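Local structure of fructosyl amine: oxygen oxidoreductase (Aspergillus fumigatus, 3DJE) at residues Leu86-Tyr90 with Asn162-Ala167; Ala134-Val138 with Leu250-Ile254; Lys228-Arg232 with Arg403-Leu409. The protein is an FAD-dependent fructosamine oxidase (amadoriase) that deglycates fructosyl amino acids by oxidising them with molecular oxygen. All blocks are in the same frame, centred on the assembly; numbering follows the deposited sequence. Where two conformers were deposited one is given.

Contact 1. Residues Leu86-Tyr90 with Asn162-Ala167; sequences LFKPY and NALVAA
Y90 and A163 bring their CA atoms to 6.0 Å where the loop after helix 64-83 lies against one flank of helix 160-173, and L86 faces A166 one helical turn further on. The contact thus sets that loop against the helix that precedes edge strand 177-180 of the Rossmann-type sheet of this FAD-binding fold. The Y90 ring makes the largest share from its segment. One face rests on the helix backbone in a CH-pi contact, with A163 CA 4.1 Å from the ring centroid and 24° off its normal. N162 O lies over the same face while accepting the helical bond from A166 N. P89 CB sits over the centre of the opposite face, so the ring is sandwiched between its own chain and the helix. With CG anti to the carbonyl carbon (chi1 -51°), Y90 slants its phenol across the helix, so that OH comes to 3.4 Å from A166 CB. N162 CB adds to the same side near the rim, 3.8 Å from Y90 CE1. F87 and L86 reach the next turn, and both also pack on L23 of helix 16-27, the helix that follows the glycine-rich FAD-binding turn. A163 in turn lies near the FAD-binding residue F367. L86 packs loosely, CD1 near A166 O and CD2 near A167 CA. F87 places CZ 3.9 Å from A167 CB.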
loop_
_atom_site.group_PDB
_atom_site.type_symbol
_atom_site.label_atom_id
_atom_site.label_comp_id
_atom_site.label_asym_id
_atom_site.label_seq_id
_atom_site.Cartn_x
_atom_site.Cartn_y
_atom_site.Cartn_z
ATOM N N LEU A 86 -17.621 9.528 -4.455
ATOM C CA LEU A 86 -16.530 9.261 -5.375
ATOM C C LEU A 86 -15.887 7.903 -5.100
ATOM O O LEU A 86 -15.393 7.253 -6.026
ATOM C CB LEU A 86 -15.457 10.351 -5.284
ATOM C CG LEU A 86 -14.339 10.293 -6.325
ATOM C CD1 LEU A 86 -14.873 10.614 -7.706
ATOM C CD2 LEU A 86 -13.273 11.288 -5.904
ATOM N N PHE A 87 -15.893 7.475 -3.830
ATOM C CA PHE A 87 -15.175 6.245 -3.442
ATOM C C PHE A 87 -16.085 5.061 -3.158
ATOM O O PHE A 87 -15.665 3.914 -3.298
ATOM C CB PHE A 87 -14.258 6.512 -2.240
ATOM C CG PHE A 87 -13.129 7.433 -2.574
ATOM C CD1 PHE A 87 -12.069 6.981 -3.360
ATOM C CD2 PHE A 87 -13.137 8.763 -2.159
ATOM C CE1 PHE A 87 -11.016 7.837 -3.716
ATOM C CE2 PHE A 87 -12.096 9.620 -2.516
ATOM C CZ PHE A 87 -11.028 9.153 -3.295
ATOM N N LYS A 88 -17.325 5.342 -2.769
ATOM C CA LYS A 88 -18.296 4.266 -2.503
ATOM C C LYS A 88 -18.373 3.176 -3.596
ATOM O O LYS A 88 -18.494 1.987 -3.274
ATOM C CB LYS A 88 -19.690 4.848 -2.272
ATOM C CG LYS A 88 -19.825 5.568 -0.966
ATOM C CD LYS A 88 -21.202 6.228 -0.840
ATOM C CE LYS A 88 -22.328 5.222 -1.067
ATOM N NZ LYS A 88 -22.319 4.090 -0.089
ATOM N N PRO A 89 -18.315 3.558 -4.889
ATOM C CA PRO A 89 -18.486 2.530 -5.928
ATOM C C PRO A 89 -17.460 1.396 -5.892
ATOM O O PRO A 89 -17.702 0.344 -6.498
ATOM C CB PRO A 89 -18.292 3.316 -7.233
ATOM C CG PRO A 89 -18.704 4.736 -6.891
ATOM C CD PRO A 89 -18.190 4.913 -5.472
ATOM N N TYR A 90 -16.331 1.635 -5.221
ATOM C CA TYR A 90 -15.157 0.744 -5.322
ATOM C C TYR A 90 -14.983 -0.137 -4.113
ATOM O O TYR A 90 -14.143 -1.034 -4.141
ATOM C CB TYR A 90 -13.878 1.553 -5.601
ATOM C CG TYR A 90 -14.117 2.468 -6.760
ATOM C CD1 TYR A 90 -14.405 1.954 -8.011
ATOM C CD2 TYR A 90 -14.182 3.858 -6.583
ATOM C CE1 TYR A 90 -14.717 2.790 -9.087
ATOM C CE2 TYR A 90 -14.482 4.705 -7.655
ATOM C CZ TYR A 90 -14.765 4.167 -8.904
ATOM O OH TYR A 90 -15.068 5.010 -9.963
ATOM N N ASN A 162 -9.221 1.153 -9.947
ATOM C CA ASN A 162 -10.358 1.978 -10.357
ATOM C C ASN A 162 -10.597 3.179 -9.424
ATOM O O ASN A 162 -10.975 4.265 -9.891
ATOM C CB ASN A 162 -11.617 1.119 -10.515
ATOM C CG ASN A 162 -11.541 0.194 -11.729
ATOM O OD1 ASN A 162 -10.690 0.358 -12.613
ATOM N ND2 ASN A 162 -12.443 -0.781 -11.778
ATOM N N ALA A 163 -10.353 2.996 -8.122
ATOM C CA ALA A 163 -10.500 4.104 -7.158
ATOM C C ALA A 163 -9.421 5.179 -7.380
ATOM O O ALA A 163 -9.694 6.399 -7.331
ATOM C CB ALA A 163 -10.425 3.578 -5.723
ATOM N N LEU A 164 -8.196 4.719 -7.616
ATOM C CA LEU A 164 -7.060 5.620 -7.890
ATOM C C LEU A 164 -7.332 6.470 -9.136
ATOM O O LEU A 164 -7.161 7.693 -9.122
ATOM C CB LEU A 164 -5.774 4.792 -8.051
ATOM C CG LEU A 164 -4.476 5.540 -8.363
ATOM C CD1 LEU A 164 -4.120 6.496 -7.237
ATOM C CD2 LEU A 164 -3.364 4.489 -8.562
ATOM N N VAL A 165 -7.770 5.811 -10.207
ATOM C CA VAL A 165 -8.114 6.485 -11.464
ATOM C C VAL A 165 -9.276 7.465 -11.238
ATOM O O VAL A 165 -9.201 8.607 -11.666
ATOM C CB VAL A 165 -8.427 5.461 -12.581
ATOM C CG1 VAL A 165 -8.999 6.143 -13.813
ATOM C CG2 VAL A 165 -7.150 4.699 -12.974
ATOM N N ALA A 166 -10.313 7.038 -10.518
ATOM C CA ALA A 166 -11.459 7.923 -10.261
ATOM C C ALA A 166 -11.005 9.186 -9.523
ATOM O O ALA A 166 -11.442 10.294 -9.842
ATOM C CB ALA A 166 -12.551 7.190 -9.471
ATOM N N ALA A 167 -10.164 9.011 -8.505
ATOM C CA ALA A 167 -9.691 10.158 -7.724
ATOM C C ALA A 167 -8.828 11.097 -8.581
ATOM O O ALA A 167 -8.971 12.323 -8.485
ATOM C CB ALA A 167 -8.914 9.690 -6.505
#

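Contact 2. Residues Ala134-Val138 with Leu250-Ile254; sequences APEGV and LYKNI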
loop_
_atom_site.group_PDB
_atom_site.type_symbol
_atom_site.label_atom_id
_atom_site.label_comp_id
_atom_site.label_asym_id
_atom_site.label_seq_id
_atom_site.Cartn_x
_atom_site.Cartn_y
_atom_site.Cartn_z
ATOM N N ALA A 134 -17.298 -20.149 2.151
ATOM C CA ALA A 134 -17.598 -20.049 0.729
ATOM C C ALA A 134 -18.463 -21.232 0.318
ATOM O O ALA A 134 -18.522 -22.233 1.044
ATOM C CB ALA A 134 -16.308 -20.035 -0.084
ATOM N N PRO A 135 -19.146 -21.123 -0.841
ATOM C CA PRO A 135 -19.890 -22.270 -1.355
ATOM C C PRO A 135 -19.043 -23.527 -1.496
ATOM O O PRO A 135 -17.822 -23.454 -1.675
ATOM C CB PRO A 135 -20.357 -21.798 -2.736
ATOM C CG PRO A 135 -20.477 -20.345 -2.611
ATOM C CD PRO A 135 -19.320 -19.937 -1.702
ATOM N N GLU A 136 -19.706 -24.676 -1.444
ATOM C CA GLU A 136 -19.028 -25.950 -1.603
ATOM C C GLU A 136 -18.302 -25.980 -2.941
ATOM O O GLU A 136 -18.880 -25.637 -3.976
ATOM C CB GLU A 136 -20.045 -27.090 -1.521
ATOM C CG GLU A 136 -19.516 -28.324 -0.824
ATOM C CD GLU A 136 -20.621 -29.309 -0.487
ATOM O OE1 GLU A 136 -21.754 -28.859 -0.178
ATOM O OE2 GLU A 136 -20.353 -30.530 -0.530
ATOM N N GLY A 137 -17.027 -26.357 -2.907
ATOM C CA GLY A 137 -16.207 -26.428 -4.111
ATOM C C GLY A 137 -15.195 -25.305 -4.239
ATOM O O GLY A 137 -14.285 -25.369 -5.082
ATOM N N VAL A 138 -15.352 -24.266 -3.421
ATOM C CA VAL A 138 -14.409 -23.141 -3.452
ATOM C C VAL A 138 -13.247 -23.370 -2.481
ATOM O O VAL A 138 -12.107 -23.496 -2.894
ATOM C CB VAL A 138 -15.085 -21.775 -3.158
ATOM C CG1 VAL A 138 -14.030 -20.677 -3.074
ATOM C CG2 VAL A 138 -16.124 -21.429 -4.223
ATOM N N LEU A 250 -19.245 -19.381 -9.038
ATOM C CA LEU A 250 -19.056 -20.065 -7.768
ATOM C C LEU A 250 -18.213 -19.260 -6.763
ATOM O O LEU A 250 -18.452 -19.293 -5.552
ATOM C CB LEU A 250 -18.417 -21.429 -8.033
ATOM C CG LEU A 250 -18.478 -22.467 -6.915
ATOM C CD1 LEU A 250 -19.911 -22.902 -6.633
ATOM C CD2 LEU A 250 -17.600 -23.671 -7.264
ATOM N N TYR A 251 -17.243 -18.517 -7.287
ATOM C CA TYR A 251 -16.262 -17.834 -6.453
ATOM C C TYR A 251 -16.680 -16.406 -6.123
ATOM O O TYR A 251 -15.994 -15.713 -5.357
ATOM C CB TYR A 251 -14.899 -17.822 -7.153
ATOM C CG TYR A 251 -14.227 -19.176 -7.282
ATOM C CD1 TYR A 251 -13.194 -19.541 -6.427
ATOM C CD2 TYR A 251 -14.600 -20.076 -8.284
ATOM C CE1 TYR A 251 -12.561 -20.776 -6.545
ATOM C CE2 TYR A 251 -13.977 -21.322 -8.403
ATOM C CZ TYR A 251 -12.958 -21.660 -7.531
ATOM O OH TYR A 251 -12.323 -22.878 -7.645
ATOM N N LYS A 252 -17.797 -15.962 -6.699
ATOM C CA LYS A 252 -18.263 -14.576 -6.514
ATOM C C LYS A 252 -18.670 -14.268 -5.068
ATOM O O LYS A 252 -19.299 -15.091 -4.400
ATOM C CB LYS A 252 -19.421 -14.247 -7.470
ATOM C CG LYS A 252 -19.815 -12.758 -7.512
ATOM C CD LYS A 252 -20.944 -12.482 -8.512
ATOM C CE LYS A 252 -21.398 -11.023 -8.470
ATOM N NZ LYS A 252 -20.404 -10.101 -9.080
ATOM N N ASN A 253 -18.291 -13.081 -4.597
ATOM C CA ASN A 253 -18.729 -12.540 -3.299
ATOM C C ASN A 253 -18.120 -13.193 -2.052
ATOM O O ASN A 253 -18.526 -12.871 -0.933
ATOM C CB ASN A 253 -20.270 -12.521 -3.183
ATOM C CG ASN A 253 -20.941 -11.756 -4.319
ATOM O OD1 ASN A 253 -20.611 -10.601 -4.588
ATOM N ND2 ASN A 253 -21.906 -12.397 -4.974
ATOM N N ILE A 254 -17.148 -14.089 -2.234
ATOM C CA ILE A 254 -16.495 -14.723 -1.089
ATOM C C ILE A 254 -15.766 -13.657 -0.264
ATOM O O ILE A 254 -15.336 -12.631 -0.808
ATOM C CB ILE A 254 -15.512 -15.868 -1.486
ATOM C CG1 ILE A 254 -14.393 -15.358 -2.400
ATOM C CG2 ILE A 254 -16.274 -17.067 -2.097
ATOM C CD1 ILE A 254 -13.231 -16.343 -2.583
#
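V138 sets CG2 between L250 and the Y251 ring and lays CG1 against that ring; its side chain runs antiparallel to both. The site joins two connections of the large mixed sheet. Loop 134-138 runs toward strand 147-151, while the second segment leaves helix 248-251 through a type II beta turn (Y251 to I254) and leads into strand 256-259. Both strands flank 96-100 in that sheet. V138 CG2 stands over one face of the Y251 ring, toward its rim, in a CH-pi contact 13° off the ring normal and 4.2 Å from the centroid. The same methyl meets L250 CG at 3.7 Å and lies close to the L250 carbonyl oxygen. The other branch, CG1, is anti to the backbone N (chi1 175°) and touches the Y251 ring at CD1, 3.6 Å away. L250 lies over the first loop, its CD1 against P135 CB and both its methyls near E136 O. P135 CG lies 3.7 Å from L250 O. Within the first loop, V138 N bonds back to P135 O at 3.1 Å, which closes the P135-V138 turn. The buried Y251 OH and V138 O both take hydrogen bonds from Q323 NE2. At the far side the branch methyl CG2 of I254 abuts A134 CB at 3.6 Å.

Contact 3. Residues Lys228-Arg232 with Arg403-Leu409; sequences KNQLR and RNWRDTL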
loop_
_atom_site.group_PDB
_atom_site.type_symbol
_atom_site.label_atom_id
_atom_site.label_comp_id
_atom_site.label_asym_id
_atom_site.label_seq_id
_atom_site.Cartn_x
_atom_site.Cartn_y
_atom_site.Cartn_z
ATOM N N LYS A 228 17.389 10.436 6.660
ATOM C CA LYS A 228 18.028 10.033 7.918
ATOM C C LYS A 228 17.610 8.610 8.362
ATOM O O LYS A 228 17.270 8.382 9.528
ATOM C CB LYS A 228 17.724 11.058 9.023
ATOM C CG LYS A 228 17.952 12.522 8.635
ATOM C CD LYS A 228 19.412 12.800 8.332
ATOM C CE LYS A 228 19.640 14.266 8.015
ATOM N NZ LYS A 228 21.006 14.493 7.473
ATOM N N ASN A 229 17.611 7.679 7.410
ATOM C CA ASN A 229 17.285 6.268 7.632
ATOM C C ASN A 229 15.835 6.011 8.024
ATOM O O ASN A 229 15.501 4.913 8.452
ATOM C CB ASN A 229 18.257 5.603 8.631
ATOM C CG ASN A 229 19.705 5.672 8.162
ATOM O OD1 ASN A 229 20.003 5.450 6.980
ATOM N ND2 ASN A 229 20.605 6.003 9.079
ATOM N N GLN A 230 14.966 7.006 7.850
ATOM C CA GLN A 230 13.553 6.810 8.230
ATOM C C GLN A 230 12.769 5.873 7.311
ATOM O O GLN A 230 11.754 5.314 7.738
ATOM C CB GLN A 230 12.814 8.137 8.338
ATOM C CG GLN A 230 13.161 8.959 9.564
ATOM C CD GLN A 230 12.501 10.311 9.511
ATOM O OE1 GLN A 230 11.384 10.486 9.999
ATOM N NE2 GLN A 230 13.177 11.275 8.890
ATOM N N LEU A 231 13.218 5.699 6.067
ATOM C CA LEU A 231 12.454 4.861 5.120
ATOM C C LEU A 231 13.220 3.624 4.664
ATOM O O LEU A 231 14.381 3.734 4.281
ATOM C CB LEU A 231 12.011 5.676 3.893
ATOM C CG LEU A 231 11.140 6.928 4.100
ATOM C CD1 LEU A 231 10.909 7.621 2.754
ATOM C CD2 LEU A 231 9.815 6.549 4.741
ATOM N N ARG A 232 12.570 2.462 4.680
ATOM C CA ARG A 232 13.137 1.250 4.092
ATOM C C ARG A 232 12.249 0.808 2.930
ATOM O O ARG A 232 11.204 0.174 3.155
ATOM C CB ARG A 232 13.235 0.107 5.119
ATOM C CG ARG A 232 13.911 -1.148 4.539
ATOM C CD ARG A 232 13.793 -2.355 5.489
ATOM N NE ARG A 232 12.410 -2.823 5.606
ATOM C CZ ARG A 232 11.997 -3.740 6.479
ATOM N NH1 ARG A 232 12.865 -4.277 7.341
ATOM N NH2 ARG A 232 10.711 -4.106 6.520
ATOM N N ARG A 403 19.378 1.917 13.088
ATOM C CA ARG A 403 18.320 1.151 12.436
ATOM C C ARG A 403 18.705 -0.259 12.003
ATOM O O ARG A 403 19.709 -0.474 11.316
ATOM C CB ARG A 403 17.697 1.914 11.270
ATOM C CG ARG A 403 16.531 1.155 10.688
ATOM C CD ARG A 403 15.519 2.034 10.014
ATOM N NE ARG A 403 14.376 1.217 9.617
ATOM C CZ ARG A 403 13.392 1.643 8.839
ATOM N NH1 ARG A 403 13.407 2.890 8.381
ATOM N NH2 ARG A 403 12.389 0.822 8.535
ATOM N N ASN A 404 17.869 -1.214 12.400
ATOM C CA ASN A 404 17.984 -2.585 11.938
ATOM C C ASN A 404 17.160 -2.779 10.671
ATOM O O ASN A 404 15.928 -2.914 10.741
ATOM C CB ASN A 404 17.515 -3.548 13.028
ATOM C CG ASN A 404 17.522 -4.997 12.578
ATOM O OD1 ASN A 404 18.091 -5.349 11.537
ATOM N ND2 ASN A 404 16.879 -5.851 13.363
ATOM N N TRP A 405 17.844 -2.801 9.527
ATOM C CA TRP A 405 17.196 -2.961 8.225
ATOM C C TRP A 405 16.544 -4.328 8.049
ATOM O O TRP A 405 15.689 -4.498 7.177
ATOM C CB TRP A 405 18.180 -2.721 7.067
ATOM C CG TRP A 405 18.774 -1.343 7.007
ATOM C CD1 TRP A 405 20.093 -1.019 7.148
ATOM C CD2 TRP A 405 18.079 -0.101 6.786
ATOM N NE1 TRP A 405 20.266 0.341 7.025
ATOM C CE2 TRP A 405 19.047 0.929 6.809
ATOM C CE3 TRP A 405 16.734 0.240 6.571
ATOM C CZ2 TRP A 405 18.718 2.279 6.619
ATOM C CZ3 TRP A 405 16.404 1.581 6.390
ATOM C CH2 TRP A 405 17.392 2.586 6.415
ATOM N N ARG A 406 16.961 -5.302 8.857
ATOM C CA ARG A 406 16.443 -6.661 8.759
ATOM C C ARG A 406 15.298 -6.931 9.754
ATOM O O ARG A 406 14.841 -8.068 9.879
ATOM C CB ARG A 406 17.585 -7.694 8.898
ATOM C CG ARG A 406 18.652 -7.646 7.770
ATOM C CD ARG A 406 18.079 -8.079 6.415
ATOM N NE ARG A 406 18.818 -7.535 5.277
ATOM C CZ ARG A 406 18.307 -7.376 4.056
ATOM N NH1 ARG A 406 17.051 -7.720 3.806
ATOM N NH2 ARG A 406 19.055 -6.874 3.078
ATOM N N ASP A 407 14.832 -5.882 10.439
ATOM C CA ASP A 407 13.674 -5.956 11.346
ATOM C C ASP A 407 12.439 -6.421 10.571
ATOM O O ASP A 407 12.045 -5.800 9.572
ATOM C CB ASP A 407 13.406 -4.583 11.991
ATOM C CG ASP A 407 12.443 -4.637 13.187
ATOM O OD1 ASP A 407 11.651 -5.597 13.341
ATOM O OD2 ASP A 407 12.462 -3.671 13.987
ATOM N N THR A 408 11.819 -7.500 11.041
ATOM C CA THR A 408 10.636 -8.041 10.363
ATOM C C THR A 408 9.379 -7.186 10.582
ATOM O O THR A 408 8.360 -7.384 9.909
ATOM C CB THR A 408 10.359 -9.502 10.779
ATOM O OG1 THR A 408 10.302 -9.585 12.210
ATOM C CG2 THR A 408 11.452 -10.427 10.249
ATOM N N LEU A 409 9.453 -6.261 11.540
ATOM C CA LEU A 409 8.387 -5.263 11.793
ATOM C C LEU A 409 6.985 -5.859 11.944
ATOM O O LEU A 409 6.011 -5.339 11.383
ATOM C CB LEU A 409 8.388 -4.180 10.703
ATOM C CG LEU A 409 9.638 -3.298 10.679
ATOM C CD1 LEU A 409 9.663 -2.416 9.433
ATOM C CD2 LEU A 409 9.750 -2.466 11.921
HETATM O O HOH W 1 20.239 4.495 11.512
HETATM O O HOH W 2 9.066 -6.335 7.482
#
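R232 opens strand 232-242, a long strand of the large mixed sheet, and lies across the C-terminal loop 403-409 as one of two arginines that reach over in opposite senses. Its CB sits over one face of the R403 guanidinium, 3.6 Å from NH2, and also meets the edge of the W405 indole. CG follows that edge, 3.7 Å from CE3, and CD comes to 3.3 Å from W405 O. A bend about the CG-CD bond (chi3 68°) then turns the guanidinium into the type I turn N404-D407. There NH1 donates twice: to W405 O at 2.8 Å, approached from above the carbonyl plane, and to D407 O, also at 2.8 Å, nearly straight at 162° and in the guanidinium plane. NH2 forms a salt bridge with D339, which probably offsets some of the charge of R232, and also donates to a water whose bond to T408 O is weak. L409 CD1 covers one guanidinium face, 3.5 Å from NH2. The cation is thus held on several edges, with its side chain touching R411 of the substrate-analogue pocket, and L409 O makes a weak bond to R343 of that pocket. R403 returns the grip: extended from CG to NE, it donates from NH1 to N229 O at 2.9 Å and from NH2 to D339 O, while W405 CZ3 lies over a face of its guanidinium. N229 sets its amide 84° to the indole plane, with OD1 3.4 Å from CZ2 at the ring edge.

In the fold
None of the three contacts touches another. Contacts 1 and 3 lie on opposite sides of the chain's centre, as do contacts 2 and 3, whose centres are about 40 Å apart. Contact 1 lies beside the Rossmann-type sheet; contacts 2 and 3 each involve connections to strands of the large mixed sheet. All three are partly buried, and contact 2 is the most peripheral, its centre about 27 Å from the chain's centre and away from the annotated sites, against 16 and 17 Å for the others. Contacts 1 and 2 are apolar, each with a CH-pi contact to a tyrosine. Contact 3, whose R232 side chain is about 8 Å from the bound substrate analogue, relies instead on arginine-to-carbonyl hydrogen bonds and waters.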